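Local coordinates for uncharacterized protein (Sus scrofa, PDB 5BNF), which is porcine CD38, a disulfide-bonded protein of the CD38 family that joins a helical part to a small parallel beta sheet flanked by helices, at residues 61-67 with 99-103; 72-77 with 93-98; 153-159 with 186-192. One frame throughout, in Å; residues are numbered along the deposited sequence.

Contact 1 (61-67 with 99-103); sequences LMKLGHQ and NTLLG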
loop_
_atom_site.group_PDB
_atom_site.type_symbol
_atom_site.label_atom_id
_atom_site.label_comp_id
_atom_site.label_asym_id
_atom_site.label_seq_id
_atom_site.Cartn_x
_atom_site.Cartn_y
_atom_site.Cartn_z
ATOM N N LEU A 61 11.566 10.004 5.189
ATOM C CA LEU A 61 11.417 8.563 5.042
ATOM C C LEU A 61 11.127 8.112 3.608
ATOM O O LEU A 61 11.665 7.107 3.157
ATOM C CB LEU A 61 10.321 8.050 5.975
ATOM C CG LEU A 61 10.122 6.536 5.978
ATOM C CD1 LEU A 61 11.412 5.840 6.363
ATOM C CD2 LEU A 61 9.019 6.184 6.945
ATOM N N MET A 62 10.280 8.845 2.894
ATOM C CA MET A 62 9.949 8.479 1.522
ATOM C C MET A 62 11.125 8.729 0.591
ATOM O O MET A 62 11.229 8.122 -0.474
ATOM C CB MET A 62 8.722 9.262 1.046
ATOM C CG MET A 62 7.485 8.947 1.855
ATOM S SD MET A 62 7.183 7.172 1.906
ATOM C CE MET A 62 5.578 7.076 1.205
ATOM N N LYS A 63 12.013 9.623 1.010
ATOM C CA LYS A 63 13.194 9.971 0.236
ATOM C C LYS A 63 14.264 8.896 0.413
ATOM O O LYS A 63 14.867 8.448 -0.553
ATOM C CB LYS A 63 13.722 11.331 0.698
ATOM C CG LYS A 63 14.803 11.934 -0.177
ATOM C CD LYS A 63 15.206 13.305 0.339
ATOM C CE LYS A 63 16.048 14.064 -0.677
ATOM N NZ LYS A 63 16.598 15.328 -0.100
ATOM N N LEU A 64 14.482 8.469 1.650
ATOM C CA LEU A 64 15.487 7.450 1.926
ATOM C C LEU A 64 15.040 6.044 1.558
ATOM O O LEU A 64 15.860 5.134 1.486
ATOM C CB LEU A 64 15.872 7.469 3.402
ATOM C CG LEU A 64 16.547 8.730 3.943
ATOM C CD1 LEU A 64 16.767 8.544 5.433
ATOM C CD2 LEU A 64 17.881 8.985 3.236
ATOM N N GLY A 65 13.743 5.863 1.330
ATOM C CA GLY A 65 13.245 4.543 0.989
ATOM C C GLY A 65 12.662 4.427 -0.407
ATOM O O GLY A 65 12.068 3.405 -0.755
ATOM N N HIS A 66 12.825 5.466 -1.216
ATOM C CA HIS A 66 12.292 5.424 -2.566
ATOM C C HIS A 66 12.924 4.312 -3.392
ATOM O O HIS A 66 14.101 3.990 -3.230
ATOM C CB HIS A 66 12.502 6.760 -3.279
ATOM C CG HIS A 66 12.087 6.737 -4.716
ATOM N ND1 HIS A 66 12.792 6.050 -5.681
ATOM C CD2 HIS A 66 11.010 7.267 -5.345
ATOM C CE1 HIS A 66 12.167 6.155 -6.840
ATOM N NE2 HIS A 66 11.082 6.889 -6.663
ATOM N N GLN A 67 12.126 3.734 -4.282
ATOM C CA GLN A 67 12.583 2.664 -5.155
ATOM C C GLN A 67 11.570 2.495 -6.282
ATOM O O GLN A 67 10.391 2.266 -6.023
ATOM C CB GLN A 67 12.707 1.355 -4.362
ATOM C CG GLN A 67 11.644 0.314 -4.688
ATOM C CD GLN A 67 11.682 -0.882 -3.763
ATOM O OE1 GLN A 67 11.551 -0.744 -2.546
ATOM N NE2 GLN A 67 11.851 -2.068 -4.335
ATOM N N ASN A 99 5.850 -5.682 -1.275
ATOM C CA ASN A 99 7.124 -6.254 -1.708
ATOM C C ASN A 99 8.191 -5.182 -1.902
ATOM O O ASN A 99 9.340 -5.488 -2.206
ATOM C CB ASN A 99 6.951 -7.065 -2.998
ATOM C CG ASN A 99 6.047 -8.268 -2.812
ATOM O OD1 ASN A 99 6.210 -9.041 -1.870
ATOM N ND2 ASN A 99 5.093 -8.438 -3.721
ATOM N N THR A 100 7.810 -3.922 -1.721
ATOM C CA THR A 100 8.757 -2.822 -1.848
ATOM C C THR A 100 9.440 -2.682 -0.499
ATOM O O THR A 100 8.959 -3.211 0.498
ATOM C CB THR A 100 8.058 -1.501 -2.175
ATOM O OG1 THR A 100 7.191 -1.133 -1.093
ATOM C CG2 THR A 100 7.249 -1.641 -3.445
ATOM N N LEU A 101 10.561 -1.970 -0.474
ATOM C CA LEU A 101 11.319 -1.759 0.756
ATOM C C LEU A 101 10.454 -1.261 1.922
ATOM O O LEU A 101 10.343 -1.926 2.953
ATOM C CB LEU A 101 12.459 -0.766 0.499
ATOM C CG LEU A 101 13.339 -0.407 1.700
ATOM C CD1 LEU A 101 13.828 -1.665 2.404
ATOM C CD2 LEU A 101 14.509 0.428 1.219
ATOM N N LEU A 102 9.840 -0.094 1.753
ATOM C CA LEU A 102 8.998 0.484 2.801
ATOM C C LEU A 102 7.761 -0.332 3.175
ATOM O O LEU A 102 7.441 -0.481 4.354
ATOM C CB LEU A 102 8.589 1.903 2.404
ATOM C CG LEU A 102 9.764 2.879 2.444
ATOM C CD1 LEU A 102 9.361 4.218 1.849
ATOM C CD2 LEU A 102 10.235 3.035 3.885
ATOM N N GLY A 103 7.064 -0.866 2.181
ATOM C CA GLY A 103 5.886 -1.653 2.484
ATOM C C GLY A 103 6.276 -2.950 3.161
ATOM O O GLY A 103 5.508 -3.530 3.934
#

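Contact 2 (72-77 with 93-98); sequences DKTVFW and GLFTLE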
loop_
_atom_site.group_PDB
_atom_site.type_symbol
_atom_site.label_atom_id
_atom_site.label_comp_id
_atom_site.label_asym_id
_atom_site.label_seq_id
_atom_site.Cartn_x
_atom_site.Cartn_y
_atom_site.Cartn_z
ATOM N N ASP A 72 5.567 -2.917 -15.895
ATOM C CA ASP A 72 4.826 -4.150 -16.133
ATOM C C ASP A 72 4.797 -5.048 -14.911
ATOM O O ASP A 72 4.090 -6.050 -14.892
ATOM C CB ASP A 72 5.451 -4.926 -17.295
ATOM C CG ASP A 72 5.335 -4.199 -18.619
ATOM O OD1 ASP A 72 4.917 -3.022 -18.627
ATOM O OD2 ASP A 72 5.668 -4.811 -19.655
ATOM N N LYS A 73 5.561 -4.684 -13.891
ATOM C CA LYS A 73 5.645 -5.482 -12.675
ATOM C C LYS A 73 4.720 -5.043 -11.538
ATOM O O LYS A 73 4.428 -5.833 -10.641
ATOM C CB LYS A 73 7.090 -5.495 -12.186
ATOM C CG LYS A 73 8.070 -6.116 -13.169
ATOM C CD LYS A 73 8.162 -7.624 -12.988
ATOM C CE LYS A 73 7.783 -8.363 -14.264
ATOM N NZ LYS A 73 8.653 -7.993 -15.423
ATOM N N THR A 74 4.255 -3.795 -11.583
ATOM C CA THR A 74 3.363 -3.264 -10.551
ATOM C C THR A 74 2.023 -3.984 -10.477
ATOM O O THR A 74 1.262 -4.021 -11.445
ATOM C CB THR A 74 3.087 -1.781 -10.771
ATOM O OG1 THR A 74 4.323 -1.066 -10.739
ATOM C CG2 THR A 74 2.179 -1.248 -9.690
ATOM N N VAL A 75 1.733 -4.525 -9.302
ATOM C CA VAL A 75 0.496 -5.254 -9.065
ATOM C C VAL A 75 -0.262 -4.734 -7.852
ATOM O O VAL A 75 0.337 -4.368 -6.843
ATOM C CB VAL A 75 0.789 -6.742 -8.861
ATOM C CG1 VAL A 75 -0.488 -7.488 -8.547
ATOM C CG2 VAL A 75 1.444 -7.308 -10.119
ATOM N N PHE A 76 -1.587 -4.706 -7.968
ATOM C CA PHE A 76 -2.464 -4.250 -6.896
ATOM C C PHE A 76 -3.443 -5.356 -6.513
ATOM O O PHE A 76 -3.892 -6.130 -7.364
ATOM C CB PHE A 76 -3.272 -3.027 -7.346
ATOM C CG PHE A 76 -2.456 -1.782 -7.516
ATOM C CD1 PHE A 76 -1.972 -1.097 -6.411
ATOM C CD2 PHE A 76 -2.173 -1.289 -8.782
ATOM C CE1 PHE A 76 -1.219 0.065 -6.570
ATOM C CE2 PHE A 76 -1.418 -0.125 -8.946
ATOM C CZ PHE A 76 -0.944 0.550 -7.842
ATOM N N TRP A 77 -3.770 -5.428 -5.228
ATOM C CA TRP A 77 -4.724 -6.409 -4.728
ATOM C C TRP A 77 -5.738 -5.610 -3.926
ATOM O O TRP A 77 -5.368 -4.856 -3.031
ATOM C CB TRP A 77 -4.033 -7.420 -3.822
ATOM C CG TRP A 77 -3.105 -6.767 -2.872
ATOM C CD1 TRP A 77 -1.793 -6.474 -3.092
ATOM C CD2 TRP A 77 -3.427 -6.228 -1.585
ATOM N NE1 TRP A 77 -1.278 -5.783 -2.026
ATOM C CE2 TRP A 77 -2.260 -5.617 -1.086
ATOM C CE3 TRP A 77 -4.593 -6.198 -0.805
ATOM C CZ2 TRP A 77 -2.220 -4.981 0.157
ATOM C CZ3 TRP A 77 -4.553 -5.564 0.431
ATOM C CH2 TRP A 77 -3.373 -4.964 0.899
ATOM N N GLY A 93 8.615 -12.347 -8.674
ATOM C CA GLY A 93 9.433 -11.379 -9.379
ATOM C C GLY A 93 8.480 -10.259 -9.785
ATOM O O GLY A 93 8.691 -9.552 -10.772
ATOM N N LEU A 94 7.412 -10.110 -9.009
ATOM C CA LEU A 94 6.390 -9.108 -9.269
ATOM C C LEU A 94 6.150 -8.267 -8.006
ATOM O O LEU A 94 6.042 -8.804 -6.907
ATOM C CB LEU A 94 5.109 -9.815 -9.696
ATOM C CG LEU A 94 4.186 -9.149 -10.732
ATOM C CD1 LEU A 94 5.009 -8.703 -11.945
ATOM C CD2 LEU A 94 3.122 -10.164 -11.089
ATOM N N PHE A 95 6.072 -6.951 -8.166
ATOM C CA PHE A 95 5.921 -6.058 -7.031
ATOM C C PHE A 95 4.546 -5.571 -6.600
ATOM O O PHE A 95 3.876 -4.846 -7.336
ATOM C CB PHE A 95 6.799 -4.825 -7.242
ATOM C CG PHE A 95 8.268 -5.128 -7.339
ATOM C CD1 PHE A 95 9.101 -4.981 -6.234
ATOM C CD2 PHE A 95 8.818 -5.569 -8.538
ATOM C CE1 PHE A 95 10.464 -5.268 -6.322
ATOM C CE2 PHE A 95 10.175 -5.859 -8.639
ATOM C CZ PHE A 95 11.002 -5.709 -7.530
ATOM N N THR A 96 4.135 -5.963 -5.395
ATOM C CA THR A 96 2.881 -5.488 -4.816
ATOM C C THR A 96 3.409 -4.480 -3.794
ATOM O O THR A 96 4.595 -4.497 -3.489
ATOM C CB THR A 96 2.115 -6.607 -4.096
ATOM O OG1 THR A 96 2.913 -7.140 -3.030
ATOM C CG2 THR A 96 1.768 -7.709 -5.069
ATOM N N LEU A 97 2.568 -3.603 -3.261
ATOM C CA LEU A 97 3.065 -2.614 -2.301
ATOM C C LEU A 97 3.895 -3.231 -1.169
ATOM O O LEU A 97 4.919 -2.677 -0.768
ATOM C CB LEU A 97 1.905 -1.791 -1.716
ATOM C CG LEU A 97 2.286 -0.628 -0.790
ATOM C CD1 LEU A 97 3.371 0.225 -1.416
ATOM C CD2 LEU A 97 1.052 0.217 -0.512
ATOM N N GLU A 98 3.474 -4.387 -0.673
ATOM C CA GLU A 98 4.191 -5.050 0.416
ATOM C C GLU A 98 5.532 -5.669 0.017
ATOM O O GLU A 98 6.271 -6.146 0.880
ATOM C CB GLU A 98 3.315 -6.139 1.053
ATOM C CG GLU A 98 1.998 -5.647 1.627
ATOM C CD GLU A 98 1.068 -5.123 0.557
ATOM O OE1 GLU A 98 0.822 -5.855 -0.423
ATOM O OE2 GLU A 98 0.583 -3.981 0.695
HETATM O O HOH W 1 0.167 -3.715 -4.003
#

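Contact 3 (153-159 with 186-192); sequences GMVQVFL and VHTLKAW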
loop_
_atom_site.group_PDB
_atom_site.type_symbol
_atom_site.label_atom_id
_atom_site.label_comp_id
_atom_site.label_asym_id
_atom_site.label_seq_id
_atom_site.Cartn_x
_atom_site.Cartn_y
_atom_site.Cartn_z
ATOM N N GLY A 153 4.197 1.238 -17.752
ATOM C CA GLY A 153 3.863 0.114 -18.609
ATOM C C GLY A 153 2.472 -0.421 -18.338
ATOM O O GLY A 153 1.489 0.318 -18.350
ATOM N N MET A 154 2.392 -1.715 -18.087
ATOM C CA MET A 154 1.126 -2.357 -17.808
ATOM C C MET A 154 1.016 -2.685 -16.322
ATOM O O MET A 154 1.920 -3.277 -15.738
ATOM C CB MET A 154 1.003 -3.628 -18.648
ATOM C CG MET A 154 -0.273 -4.395 -18.428
ATOM S SD MET A 154 -0.049 -5.681 -17.203
ATOM C CE MET A 154 0.501 -7.018 -18.255
ATOM N N VAL A 155 -0.094 -2.276 -15.714
ATOM C CA VAL A 155 -0.338 -2.536 -14.302
ATOM C C VAL A 155 -1.469 -3.543 -14.156
ATOM O O VAL A 155 -2.330 -3.667 -15.031
ATOM C CB VAL A 155 -0.728 -1.246 -13.533
ATOM C CG1 VAL A 155 0.394 -0.253 -13.606
ATOM C CG2 VAL A 155 -1.999 -0.646 -14.116
ATOM N N GLN A 156 -1.465 -4.251 -13.035
ATOM C CA GLN A 156 -2.477 -5.254 -12.764
ATOM C C GLN A 156 -3.129 -5.053 -11.406
ATOM O O GLN A 156 -2.545 -4.454 -10.500
ATOM C CB GLN A 156 -1.851 -6.651 -12.791
ATOM C CG GLN A 156 -1.250 -7.060 -14.108
ATOM C CD GLN A 156 -0.575 -8.415 -14.019
ATOM O OE1 GLN A 156 0.582 -8.523 -13.635
ATOM N NE2 GLN A 156 -1.314 -9.461 -14.354
ATOM N N VAL A 157 -4.345 -5.567 -11.266
ATOM C CA VAL A 157 -5.056 -5.487 -10.004
ATOM C C VAL A 157 -5.886 -6.747 -9.870
ATOM O O VAL A 157 -6.553 -7.152 -10.821
ATOM C CB VAL A 157 -5.972 -4.244 -9.933
ATOM C CG1 VAL A 157 -7.018 -4.294 -11.028
ATOM C CG2 VAL A 157 -6.626 -4.164 -8.559
ATOM N N PHE A 158 -5.811 -7.393 -8.708
ATOM C CA PHE A 158 -6.586 -8.609 -8.470
ATOM C C PHE A 158 -7.792 -8.290 -7.597
ATOM O O PHE A 158 -7.670 -7.653 -6.552
ATOM C CB PHE A 158 -5.723 -9.697 -7.810
ATOM C CG PHE A 158 -4.638 -10.234 -8.705
ATOM C CD1 PHE A 158 -3.546 -9.452 -9.045
ATOM C CD2 PHE A 158 -4.726 -11.519 -9.229
ATOM C CE1 PHE A 158 -2.556 -9.945 -9.897
ATOM C CE2 PHE A 158 -3.743 -12.015 -10.078
ATOM C CZ PHE A 158 -2.657 -11.228 -10.411
ATOM N N LEU A 159 -8.959 -8.733 -8.043
ATOM C CA LEU A 159 -10.195 -8.484 -7.331
ATOM C C LEU A 159 -10.877 -9.798 -7.000
ATOM O O LEU A 159 -10.600 -10.825 -7.622
ATOM C CB LEU A 159 -11.107 -7.608 -8.187
ATOM C CG LEU A 159 -10.424 -6.340 -8.707
ATOM C CD1 LEU A 159 -11.351 -5.590 -9.650
ATOM C CD2 LEU A 159 -10.027 -5.470 -7.527
ATOM N N VAL A 186 1.624 4.823 -17.690
ATOM C CA VAL A 186 0.833 3.598 -17.699
ATOM C C VAL A 186 -0.151 3.640 -18.863
ATOM O O VAL A 186 -0.981 4.545 -18.954
ATOM C CB VAL A 186 0.053 3.422 -16.376
ATOM C CG1 VAL A 186 -0.970 2.314 -16.516
ATOM C CG2 VAL A 186 1.014 3.091 -15.249
ATOM N N HIS A 187 -0.058 2.656 -19.753
ATOM C CA HIS A 187 -0.936 2.604 -20.914
ATOM C C HIS A 187 -2.076 1.610 -20.754
ATOM O O HIS A 187 -3.151 1.791 -21.324
ATOM C CB HIS A 187 -0.125 2.249 -22.164
ATOM C CG HIS A 187 0.628 0.960 -22.043
ATOM N ND1 HIS A 187 0.002 -0.250 -21.834
ATOM C CD2 HIS A 187 1.956 0.696 -22.057
ATOM C CE1 HIS A 187 0.910 -1.203 -21.722
ATOM N NE2 HIS A 187 2.104 -0.655 -21.855
ATOM N N THR A 188 -1.850 0.561 -19.979
ATOM C CA THR A 188 -2.880 -0.451 -19.799
ATOM C C THR A 188 -2.997 -0.902 -18.363
ATOM O O THR A 188 -2.006 -0.989 -17.645
ATOM C CB THR A 188 -2.582 -1.721 -20.652
ATOM O OG1 THR A 188 -2.580 -1.378 -22.042
ATOM C CG2 THR A 188 -3.628 -2.800 -20.404
ATOM N N LEU A 189 -4.224 -1.186 -17.952
ATOM C CA LEU A 189 -4.480 -1.711 -16.624
ATOM C C LEU A 189 -5.299 -2.965 -16.848
ATOM O O LEU A 189 -6.333 -2.927 -17.506
ATOM C CB LEU A 189 -5.268 -0.729 -15.763
ATOM C CG LEU A 189 -5.563 -1.263 -14.355
ATOM C CD1 LEU A 189 -5.759 -0.102 -13.407
ATOM C CD2 LEU A 189 -6.789 -2.162 -14.366
ATOM N N LYS A 190 -4.824 -4.082 -16.324
ATOM C CA LYS A 190 -5.537 -5.334 -16.486
ATOM C C LYS A 190 -6.096 -5.765 -15.149
ATOM O O LYS A 190 -5.399 -5.740 -14.137
ATOM C CB LYS A 190 -4.594 -6.408 -17.039
ATOM C CG LYS A 190 -4.168 -6.149 -18.476
ATOM C CD LYS A 190 -2.852 -6.825 -18.822
ATOM C CE LYS A 190 -2.822 -8.283 -18.386
ATOM N NZ LYS A 190 -3.947 -9.075 -18.945
ATOM N N ALA A 191 -7.364 -6.149 -15.137
ATOM C CA ALA A 191 -7.982 -6.584 -13.898
ATOM C C ALA A 191 -8.290 -8.066 -13.969
ATOM O O ALA A 191 -8.713 -8.561 -15.009
ATOM C CB ALA A 191 -9.262 -5.792 -13.639
ATOM N N TRP A 192 -8.053 -8.772 -12.869
ATOM C CA TRP A 192 -8.334 -10.202 -12.793
ATOM C C TRP A 192 -9.351 -10.415 -11.681
ATOM O O TRP A 192 -9.104 -10.050 -10.529
ATOM C CB TRP A 192 -7.069 -11.019 -12.460
ATOM C CG TRP A 192 -5.913 -10.858 -13.415
ATOM C CD1 TRP A 192 -4.844 -10.018 -13.275
ATOM C CD2 TRP A 192 -5.727 -11.537 -14.663
ATOM N NE1 TRP A 192 -4.003 -10.132 -14.360
ATOM C CE2 TRP A 192 -4.524 -11.057 -15.226
ATOM C CE3 TRP A 192 -6.461 -12.503 -15.361
ATOM C CZ2 TRP A 192 -4.037 -11.511 -16.456
ATOM C CZ3 TRP A 192 -5.978 -12.956 -16.583
ATOM C CH2 TRP A 192 -4.777 -12.458 -17.116
#

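Contact 1 (61-67 with 99-103)
Leu102 drives its isobutyl group into the end of helix 59-64, and around it the contact is densest. The two methyls divide the work. CD1 lies against Met62 SD at 3.7 Å, while CD2 meets Leu61 CD1 at 3.9 Å, the two leucine side chains passing head to tail. Just past the last helical residue, Leu64, comes Gly65, and the absence of a side chain there lets Leu102 CG come within 4.1 Å of Gly65 CA and Leu102 CD1 within 3.8 Å of Gly65 O. A branched aliphatic residue suits this place because its two methyls can each meet a different residue of the helix, and the flexible thioether of Met62, kinked on both sides of CG–SD, can curl back to meet it. Ile37 and Phe41 of helix 34-45 pack on Leu61, and Leu143 of helix 135-149 on Met62 and Leu102.

The packing is looser beside Leu101, whose CD2 stays 4.3 Å from Gly65 CA, and toward partly exposed Gln67 the contact turns polar. Gln67 leaves its backbone at chi1 108°, well off a staggered position, and then runs out extended. Its OE1 takes a short, straight hydrogen bond from Leu101 N (2.6 Å, 171° at the hydrogen), with the donor tilted 21° from the amide carbonyl plane. NE2 of the same amide is bonded to Tyr21 OH. Thr100 OG1 accepts from Gly103 N at 3.3 Å and also bonds to Leu97 O.

Two N-H groups of the first turn of helix 101-106 thus find side-chain acceptors: Thr100 supplies a classical N-cap, and Gln67 reaches in from a distant loop, joining helix 101-106 to helix 59-64 within the helical part of the CD38 fold.

Contact 2 (72-77 with 93-98)
Val75 N donates to Phe95 O at 2.9 Å with a fairly straight N-H, although it reaches the carbonyl 30° out of its plane; the return backbone bond from Phe95 N to Lys73 O is bent and weak. Beyond this pair the backbones are joined by water: one molecule donates to Val75 O and accepts from Leu97 N, while Thr96 CA directs its hydrogen at Val75 O from 3.4 Å.

Apolar contacts form around Leu94. Val75 CG2 presses on Leu94 CG at 3.4 Å, tighter than usual, with the two side chains roughly perpendicular. CG2 points there because it stands anti to the carbonyl carbon, with CG1 anti to the backbone N (chi1 177°). The Lys73 side chain takes part through its aliphatic carbons, CE lying 3.6 Å from Leu94 CD1 and CB approaching the edge of the Phe95 ring.

Ring-to-carboxylate contacts close the far end. Trp77 and Glu98 reach toward each other across the contact, and the carboxylate is turned 70° to the indole. OE1 accepts a short but bent, weak bond from Trp77 NE1 (2.6 Å), while OE2 sits in the ring plane, 3.0 Å from CZ2. An indole suits this place by offering an N-H and C-H groups along one edge, which also meets Thr96 CB.

The chemistry implies a loop held to the strand by one good backbone bond, at Val75, and otherwise by a weak backbone bond, a water and a bent indole bond.

Contact 3 (153-159 with 186-192)
The Phe158 ring carries Trp192 CD1 over one face, toward its rim, in an offset stack with the five-membered ring of the indole (centroids 4.8 Å apart, planes at 28°). The two aromatics rise from the sheet as neighbours, while the side chain of Gln156 comes to the edge of the indole. At the other end, one face of His187 rests over Gly153 O, 3.6 Å above the ring centre, and Thr188 OG1 lies in the ring plane, hydrogen-bonded to His187 ND1.

These strands are the two parallel arms of a beta-alpha-beta unit connected through helix 172-180. The pairing shifts by one residue after Gly153, a beta bulge; glycine suits this spot through its positive phi of 78°. Beyond it the backbone bonds are regular: Val155 N donates to Thr188 O, and Val155 O receives Lys190 N at 2.8 Å, almost in line with the carbonyl bond.

Aliphatic residues (valine, leucine, alanine) fill the buried face, where Val155 CG2 meets Leu189 CG at 3.6 Å and Val157 CG1 meets Ala191 CB at 3.8 Å. The opposite face is more open and carries longer side chains that stand out from the sheet and pack on one another. Here Met154, turned aside at CB–CG (chi2 -94°), curls across Lys190, bringing its CE to 3.4 Å from Lys190 CD, closer than carbons usually pack.

Overall arrangement
Contact 2 is the hub. Its centre lies about 14 Å from that of contact 1 and about 10 Å from that of contact 3, whereas contacts 1 and 3 are about 22 Å apart between centres and do not touch. Toward contact 1 the chain simply continues from Glu98 to Asn99, and Asn99 ND2 packs 3.3 Å from Leu94 O. Toward contact 3, strand 75-77 lies beside strand 153-160, with probable hydrogen bonds from Phe76 N to Gln156 O and from Phe158 N to Phe76 O, both 2.7 Å. The Cys71-Cys152 disulfide fastens the same two segments just ahead of 72-77 and 153-159, so a covalent link backs up their pairing at the edge of the sheet.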